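Local coordinates for protein flavoredoxin (Methanosarcina acetivorans, PDB 3BNK) that binds flavin mononucleotide and, as a flavoredoxin, probably serves in electron transfer, at residues M109-V122 with V134-Y146. Numbering follows the deposited sequence.
Sequences MIKECTLNLECRVV and VGEIIAAYSEEQY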
ATOM      1  N   MET B 109     -12.428  -6.516  15.594  1.00 19.11           N
ATOM      2  CA  MET B 109     -10.980  -6.706  15.476  1.00 19.43           C
ATOM      3  C   MET B 109     -10.578  -8.111  15.902  1.00 18.84           C
ATOM      4  O   MET B 109     -11.301  -8.773  16.646  1.00 18.74           O
ATOM      5  CB  MET B 109     -10.225  -5.649  16.282  1.00 19.38           C
ATOM      6  CG  MET B 109     -10.301  -4.271  15.664  1.00 19.23           C
ATOM      7  SD  MET B 109      -9.663  -2.968  16.734  1.00 20.72           S
ATOM      8  CE  MET B 109     -10.957  -2.875  17.983  1.00 20.91           C
ATOM      9  N   ILE B 110      -9.432  -8.560  15.411  1.00 19.04           N
ATOM     10  CA  ILE B 110      -8.994  -9.952  15.594  1.00 19.23           C
ATOM     11  C   ILE B 110      -7.911 -10.058  16.666  1.00 19.50           C
ATOM     12  O   ILE B 110      -6.817  -9.505  16.518  1.00 19.71           O
ATOM     13  CB  ILE B 110      -8.463 -10.570  14.279  1.00 18.99           C
ATOM     14  CG1 ILE B 110      -9.547 -10.565  13.195  1.00 18.49           C
ATOM     15  CG2 ILE B 110      -7.957 -12.018  14.524  1.00 17.62           C
ATOM     16  CD1 ILE B 110      -9.025 -10.857  11.803  1.00 17.28           C
ATOM     17  N   LYS B 111      -8.211 -10.791  17.731  1.00 20.14           N
ATOM     18  CA  LYS B 111      -7.308 -10.879  18.881  1.00 21.20           C
ATOM     19  C   LYS B 111      -5.933 -11.432  18.508  1.00 20.98           C
ATOM     20  O   LYS B 111      -4.913 -10.977  19.022  1.00 21.00           O
ATOM     21  CB  LYS B 111      -7.939 -11.722  19.998  1.00 21.39           C
ATOM     22  CG  LYS B 111      -8.982 -10.976  20.787  1.00 24.36           C
ATOM     23  CD  LYS B 111      -9.779 -11.889  21.708  1.00 27.62           C
ATOM     24  CE  LYS B 111     -10.788 -11.101  22.531  1.00 28.16           C
ATOM     25  NZ  LYS B 111     -11.516 -11.992  23.489  1.00 29.31           N
ATOM     26  N   GLU B 112      -5.925 -12.407  17.599  1.00 20.97           N
ATOM     27  CA  GLU B 112      -4.712 -13.131  17.242  1.00 21.32           C
ATOM     28  C   GLU B 112      -3.762 -12.309  16.343  1.00 20.82           C
ATOM     29  O   GLU B 112      -2.551 -12.547  16.329  1.00 20.80           O
ATOM     30  CB  GLU B 112      -5.079 -14.488  16.631  1.00 21.56           C
ATOM     31  CG  GLU B 112      -5.980 -15.368  17.561  1.00 23.78           C
ATOM     32  CD  GLU B 112      -7.503 -15.367  17.229  1.00 24.47           C
ATOM     33  OE1 GLU B 112      -8.123 -14.303  17.088  1.00 23.51           O
ATOM     34  OE2 GLU B 112      -8.099 -16.461  17.147  1.00 27.71           O
ATOM     35  N   CYS B 113      -4.313 -11.330  15.625  1.00 19.72           N
ATOM     36  CA  CYS B 113      -3.513 -10.435  14.779  1.00 19.25           C
ATOM     37  C   CYS B 113      -2.542  -9.561  15.594  1.00 18.90           C
ATOM     38  O   CYS B 113      -2.827  -9.177  16.728  1.00 18.87           O
ATOM     39  CB  CYS B 113      -4.408  -9.590  13.856  1.00 18.62           C
ATOM     40  SG  CYS B 113      -5.075 -10.544  12.446  1.00 17.29           S
ATOM     41  N   THR B 114      -1.394  -9.250  15.004  1.00 18.37           N
ATOM     42  CA  THR B 114      -0.328  -8.593  15.737  1.00 18.18           C
ATOM     43  C   THR B 114      -0.566  -7.103  15.946  1.00 18.23           C
ATOM     44  O   THR B 114       0.042  -6.487  16.836  1.00 18.90           O
ATOM     45  CB  THR B 114       1.034  -8.816  15.057  1.00 18.15           C
ATOM     46  OG1 THR B 114       1.103  -8.055  13.840  1.00 16.62           O
ATOM     47  CG2 THR B 114       1.243 -10.315  14.783  1.00 16.96           C
ATOM     48  N   LEU B 115      -1.437  -6.538  15.114  1.00 17.66           N
ATOM     49  CA  LEU B 115      -1.729  -5.107  15.100  1.00 17.15           C
ATOM     50  C   LEU B 115      -3.129  -4.905  14.528  1.00 16.72           C
ATOM     51  O   LEU B 115      -3.480  -5.490  13.492  1.00 15.96           O
ATOM     52  CB  LEU B 115      -0.680  -4.341  14.266  1.00 17.32           C
ATOM     53  CG  LEU B 115      -0.840  -2.832  13.990  1.00 17.42           C
ATOM     54  CD1 LEU B 115      -0.612  -1.939  15.248  1.00 17.82           C
ATOM     55  CD2 LEU B 115       0.086  -2.401  12.881  1.00 17.08           C
ATOM     56  N   ASN B 116      -3.922  -4.090  15.222  1.00 16.24           N
ATOM     57  CA  ASN B 116      -5.295  -3.762  14.799  1.00 16.28           C
ATOM     58  C   ASN B 116      -5.522  -2.256  14.763  1.00 16.27           C
ATOM     59  O   ASN B 116      -5.299  -1.567  15.759  1.00 16.31           O
ATOM     60  CB  ASN B 116      -6.345  -4.401  15.729  1.00 15.94           C
ATOM     61  CG  ASN B 116      -5.919  -5.752  16.265  1.00 15.92           C
ATOM     62  OD1 ASN B 116      -5.277  -5.840  17.318  1.00 16.88           O
ATOM     63  ND2 ASN B 116      -6.304  -6.819  15.565  1.00 14.60           N
ATOM     64  N   LEU B 117      -5.946  -1.758  13.604  1.00 16.73           N
ATOM     65  CA  LEU B 117      -6.266  -0.348  13.424  1.00 17.04           C
ATOM     66  C   LEU B 117      -7.776  -0.180  13.312  1.00 17.07           C
ATOM     67  O   LEU B 117      -8.392  -0.685  12.383  1.00 16.53           O
ATOM     68  CB  LEU B 117      -5.547   0.235  12.194  1.00 17.36           C
ATOM     69  CG  LEU B 117      -4.050  -0.070  12.018  1.00 17.93           C
ATOM     70  CD1 LEU B 117      -3.478   0.607  10.767  1.00 17.22           C
ATOM     71  CD2 LEU B 117      -3.190   0.277  13.280  1.00 16.92           C
ATOM     72  N   GLU B 118      -8.357   0.521  14.283  1.00 17.27           N
ATOM     73  CA  GLU B 118      -9.795   0.727  14.374  1.00 17.52           C
ATOM     74  C   GLU B 118     -10.125   2.063  13.704  1.00 17.87           C
ATOM     75  O   GLU B 118      -9.638   3.104  14.127  1.00 18.14           O
ATOM     76  CB  GLU B 118     -10.222   0.700  15.848  1.00 16.92           C
ATOM     77  CG  GLU B 118     -11.715   0.848  16.121  1.00 17.61           C
ATOM     78  CD  GLU B 118     -12.037   0.890  17.628  1.00 17.25           C
ATOM     79  OE1 GLU B 118     -11.134   1.210  18.437  1.00 15.47           O
ATOM     80  OE2 GLU B 118     -13.200   0.601  17.992  1.00 16.86           O
ATOM     81  N   CYS B 119     -10.941   2.026  12.649  1.00 17.85           N
ATOM     82  CA  CYS B 119     -11.064   3.190  11.770  1.00 17.95           C
ATOM     83  C   CYS B 119     -12.471   3.729  11.610  1.00 18.55           C
ATOM     84  O   CYS B 119     -13.436   2.968  11.472  1.00 18.49           O
ATOM     85  CB  CYS B 119     -10.454   2.910  10.389  1.00 17.10           C
ATOM     86  SG  CYS B 119      -8.770   2.275  10.482  1.00 16.48           S
ATOM     87  N   ARG B 120     -12.568   5.056  11.626  1.00 18.94           N
ATOM     88  CA  ARG B 120     -13.846   5.715  11.409  1.00 19.92           C
ATOM     89  C   ARG B 120     -13.945   6.255  10.002  1.00 19.34           C
ATOM     90  O   ARG B 120     -13.109   7.045   9.580  1.00 19.88           O
ATOM     91  CB  ARG B 120     -14.067   6.842  12.414  1.00 20.09           C
ATOM     92  CG  ARG B 120     -15.545   7.121  12.592  1.00 21.80           C
ATOM     93  CD  ARG B 120     -15.873   8.570  12.572  1.00 23.83           C
ATOM     94  NE  ARG B 120     -15.420   9.279  13.757  1.00 26.69           N
ATOM     95  CZ  ARG B 120     -14.550  10.282  13.731  1.00 27.27           C
ATOM     96  NH1 ARG B 120     -14.028  10.693  12.573  1.00 28.87           N
ATOM     97  NH2 ARG B 120     -14.200  10.874  14.858  1.00 26.02           N
ATOM     98  N   VAL B 121     -14.953   5.819   9.267  1.00 19.62           N
ATOM     99  CA  VAL B 121     -15.127   6.277   7.892  1.00 20.25           C
ATOM    100  C   VAL B 121     -15.280   7.793   7.880  1.00 20.63           C
ATOM    101  O   VAL B 121     -16.120   8.345   8.602  1.00 20.60           O
ATOM    102  CB  VAL B 121     -16.306   5.580   7.167  1.00 19.64           C
ATOM    103  CG1 VAL B 121     -16.540   6.206   5.813  1.00 19.91           C
ATOM    104  CG2 VAL B 121     -16.032   4.085   7.015  1.00 19.91           C
ATOM    105  N   VAL B 122     -14.425   8.438   7.087  1.00 21.70           N
ATOM    106  CA  VAL B 122     -14.424   9.888   6.869  1.00 22.92           C
ATOM    107  C   VAL B 122     -15.076  10.193   5.504  1.00 23.28           C
ATOM    108  O   VAL B 122     -15.938  11.059   5.394  1.00 22.83           O
ATOM    109  CB  VAL B 122     -12.976  10.470   6.975  1.00 23.04           C
ATOM    110  CG1 VAL B 122     -12.922  11.940   6.600  1.00 24.78           C
ATOM    111  CG2 VAL B 122     -12.420  10.291   8.401  1.00 23.60           C
ATOM    112  N   VAL B 134     -12.114   5.809   2.985  1.00 17.95           N
ATOM    113  CA  VAL B 134     -11.079   6.556   3.727  1.00 17.27           C
ATOM    114  C   VAL B 134     -11.492   6.681   5.208  1.00 17.85           C
ATOM    115  O   VAL B 134     -12.576   7.191   5.538  1.00 17.53           O
ATOM    116  CB  VAL B 134     -10.736   7.945   3.079  1.00 17.36           C
ATOM    117  CG1 VAL B 134      -9.616   8.633   3.829  1.00 16.85           C
ATOM    118  CG2 VAL B 134     -10.318   7.783   1.622  1.00 16.73           C
ATOM    119  N   GLY B 135     -10.639   6.163   6.087  1.00 17.00           N
ATOM    120  CA  GLY B 135     -10.944   6.116   7.497  1.00 17.59           C
ATOM    121  C   GLY B 135      -9.863   6.747   8.345  1.00 18.00           C
ATOM    122  O   GLY B 135      -8.678   6.594   8.065  1.00 18.01           O
ATOM    123  N   GLU B 136     -10.281   7.464   9.383  1.00 18.46           N
ATOM    124  CA  GLU B 136      -9.353   7.966  10.384  1.00 18.96           C
ATOM    125  C   GLU B 136      -9.025   6.840  11.347  1.00 18.94           C
ATOM    126  O   GLU B 136      -9.918   6.122  11.799  1.00 19.22           O
ATOM    127  CB  GLU B 136      -9.952   9.161  11.151  1.00 18.97           C
ATOM    128  CG  GLU B 136      -8.942   9.868  12.076  1.00 19.23           C
ATOM    129  CD  GLU B 136      -9.557  10.993  12.921  1.00 20.41           C
ATOM    130  OE1 GLU B 136     -10.568  11.587  12.499  1.00 18.96           O
ATOM    131  OE2 GLU B 136      -9.008  11.280  14.008  1.00 22.33           O
ATOM    132  N   ILE B 137      -7.746   6.669  11.646  1.00 18.86           N
ATOM    133  CA  ILE B 137      -7.345   5.697  12.654  1.00 18.80           C
ATOM    134  C   ILE B 137      -7.593   6.321  14.028  1.00 19.32           C
ATOM    135  O   ILE B 137      -6.870   7.229  14.473  1.00 18.60           O
ATOM    136  CB  ILE B 137      -5.864   5.256  12.500  1.00 18.87           C
ATOM    137  CG1 ILE B 137      -5.596   4.762  11.072  1.00 18.48           C
ATOM    138  CG2 ILE B 137      -5.508   4.161  13.528  1.00 18.78           C
ATOM    139  CD1 ILE B 137      -4.096   4.733  10.726  1.00 18.76           C
ATOM    140  N   ILE B 138      -8.642   5.851  14.688  1.00 20.00           N
ATOM    141  CA  ILE B 138      -9.034   6.467  15.942  1.00 21.08           C
ATOM    142  C   ILE B 138      -8.381   5.759  17.119  1.00 20.97           C
ATOM    143  O   ILE B 138      -8.063   6.393  18.124  1.00 21.06           O
ATOM    144  CB  ILE B 138     -10.572   6.583  16.097  1.00 21.59           C
ATOM    145  CG1 ILE B 138     -11.212   5.211  16.261  1.00 23.35           C
ATOM    146  CG2 ILE B 138     -11.183   7.402  14.935  1.00 21.65           C
ATOM    147  CD1 ILE B 138     -11.466   4.811  17.738  1.00 25.57           C
ATOM    148  N   ALA B 139      -8.161   4.454  16.980  1.00 20.44           N
ATOM    149  CA  ALA B 139      -7.414   3.692  17.979  1.00 20.39           C
ATOM    150  C   ALA B 139      -6.590   2.608  17.305  1.00 20.48           C
ATOM    151  O   ALA B 139      -7.009   2.028  16.291  1.00 20.21           O
ATOM    152  CB  ALA B 139      -8.351   3.093  19.040  1.00 19.83           C
ATOM    153  N   ALA B 140      -5.408   2.375  17.865  1.00 20.45           N
ATOM    154  CA  ALA B 140      -4.512   1.324  17.421  1.00 21.00           C
ATOM    155  C   ALA B 140      -4.122   0.451  18.596  1.00 21.30           C
ATOM    156  O   ALA B 140      -3.838   0.955  19.689  1.00 20.94           O
ATOM    157  CB  ALA B 140      -3.278   1.910  16.749  1.00 20.91           C
ATOM    158  N   TYR B 141      -4.124  -0.858  18.355  1.00 21.75           N
ATOM    159  CA  TYR B 141      -3.854  -1.869  19.376  1.00 22.51           C
ATOM    160  C   TYR B 141      -2.739  -2.812  18.939  1.00 22.91           C
ATOM    161  O   TYR B 141      -2.721  -3.300  17.807  1.00 21.95           O
ATOM    162  CB  TYR B 141      -5.115  -2.701  19.664  1.00 22.74           C
ATOM    163  CG  TYR B 141      -6.361  -1.893  19.978  1.00 23.74           C
ATOM    164  CD1 TYR B 141      -7.159  -1.379  18.956  1.00 24.17           C
ATOM    165  CD2 TYR B 141      -6.740  -1.646  21.305  1.00 25.44           C
ATOM    166  CE1 TYR B 141      -8.305  -0.626  19.239  1.00 23.15           C
ATOM    167  CE2 TYR B 141      -7.890  -0.908  21.602  1.00 24.90           C
ATOM    168  CZ  TYR B 141      -8.662  -0.398  20.563  1.00 24.83           C
ATOM    169  OH  TYR B 141      -9.792   0.332  20.850  1.00 23.71           O
ATOM    170  N   SER B 142      -1.814  -3.072  19.849  1.00 23.97           N
ATOM    171  CA  SER B 142      -0.907  -4.196  19.693  1.00 25.27           C
ATOM    172  C   SER B 142      -0.687  -4.879  21.041  1.00 26.40           C
ATOM    173  O   SER B 142      -1.540  -4.815  21.929  1.00 26.32           O
ATOM    174  CB  SER B 142       0.421  -3.753  19.068  1.00 25.35           C
ATOM    175  OG  SER B 142       1.200  -4.877  18.695  1.00 25.32           O
ATOM    176  N   GLU B 143       0.444  -5.564  21.170  1.00 27.84           N
ATOM    177  CA  GLU B 143       0.839  -6.219  22.419  1.00 29.06           C
ATOM    178  C   GLU B 143       2.321  -5.914  22.639  1.00 29.47           C
ATOM    179  O   GLU B 143       3.048  -5.604  21.686  1.00 28.92           O
ATOM    180  CB  GLU B 143       0.600  -7.728  22.336  1.00 29.15           C
ATOM    181  CG  GLU B 143      -0.753  -8.113  21.754  1.00 31.36           C
ATOM    182  CD  GLU B 143      -0.944  -9.598  21.621  1.00 33.48           C
ATOM    183  OE1 GLU B 143      -0.198 -10.364  22.270  1.00 33.92           O
ATOM    184  OE2 GLU B 143      -1.855 -10.003  20.860  1.00 35.89           O
ATOM    185  N   GLU B 144       2.763  -5.991  23.893  1.00 30.47           N
ATOM    186  CA  GLU B 144       4.149  -5.648  24.244  1.00 30.96           C
ATOM    187  C   GLU B 144       5.169  -6.437  23.408  1.00 30.29           C
ATOM    188  O   GLU B 144       6.195  -5.880  22.996  1.00 30.15           O
ATOM    189  CB  GLU B 144       4.388  -5.816  25.758  1.00 31.51           C
ATOM    190  CG  GLU B 144       5.749  -5.305  26.278  1.00 34.29           C
ATOM    191  CD  GLU B 144       6.797  -6.422  26.466  1.00 39.04           C
ATOM    192  OE1 GLU B 144       7.361  -6.531  27.586  1.00 40.11           O
ATOM    193  OE2 GLU B 144       7.063  -7.192  25.509  1.00 40.38           O
ATOM    194  N   GLN B 145       4.864  -7.706  23.129  1.00 29.90           N
ATOM    195  CA  GLN B 145       5.781  -8.616  22.412  1.00 29.54           C
ATOM    196  C   GLN B 145       5.971  -8.276  20.925  1.00 29.14           C
ATOM    197  O   GLN B 145       6.743  -8.936  20.217  1.00 29.09           O
ATOM    198  CB  GLN B 145       5.316 -10.069  22.548  1.00 29.94           C
ATOM    199  CG  GLN B 145       3.921 -10.321  21.975  1.00 30.90           C
ATOM    200  CD  GLN B 145       3.729 -11.728  21.459  1.00 32.43           C
ATOM    201  OE1 GLN B 145       2.611 -12.246  21.451  1.00 33.01           O
ATOM    202  NE2 GLN B 145       4.812 -12.353  21.006  1.00 33.57           N
ATOM    203  N   TYR B 146       5.261  -7.253  20.451  1.00 28.24           N
ATOM    204  CA  TYR B 146       5.380  -6.815  19.067  1.00 27.58           C
ATOM    205  C   TYR B 146       6.015  -5.430  18.979  1.00 27.67           C
ATOM    206  O   TYR B 146       6.179  -4.882  17.889  1.00 27.95           O
ATOM    207  CB  TYR B 146       4.005  -6.833  18.381  1.00 26.99           C
ATOM    208  CG  TYR B 146       3.366  -8.209  18.319  1.00 26.22           C
ATOM    209  CD1 TYR B 146       2.111  -8.453  18.896  1.00 24.92           C
ATOM    210  CD2 TYR B 146       4.023  -9.273  17.699  1.00 24.66           C
ATOM    211  CE1 TYR B 146       1.522  -9.715  18.836  1.00 24.89           C
ATOM    212  CE2 TYR B 146       3.451 -10.541  17.644  1.00 24.51           C
ATOM    213  CZ  TYR B 146       2.208 -10.759  18.210  1.00 25.78           C
ATOM    214  OH  TYR B 146       1.655 -12.024  18.141  1.00 26.76           O
TER
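T114 lies over one face of the Y146 ring, its CB 3.7 Å from the centroid and 4° off the normal, a CH-pi contact; CG of Q145 covers the opposite face, and E143 OE2 sits in plane at the edge. Replacing Y146 by an alanine removes the ring, and T114 CB and CG2 would probably lose the face they pack on. The Y141 ring is met in plane at its edge by E118 OE1, which accepts from Y141 OH at 2.9 Å on its syn side, 29° out of the carboxylate plane; M109 SD approaches obliquely, 3.7 Å from Y141 CE1, a Met-aromatic contact. E118 reaches that hydroxyl because its chain is extended, CG anti to the backbone N (chi1 -178°), and its OE2 takes the L104 amide. S142 OG donates to T114 O at 2.7 Å. Between strands 115-122 and 134-142, an antiparallel hairpin, I138 and A139 stand opposite the single E118, a classic beta bulge: I138 N binds E118 O at 3.0 Å, A139 N only weakly. Residues 140-142 pair with a strand of the second subunit, continuing the sheet. The buried E118 carboxylate thus has both oxygens bonded, which would probably stabilise its charge.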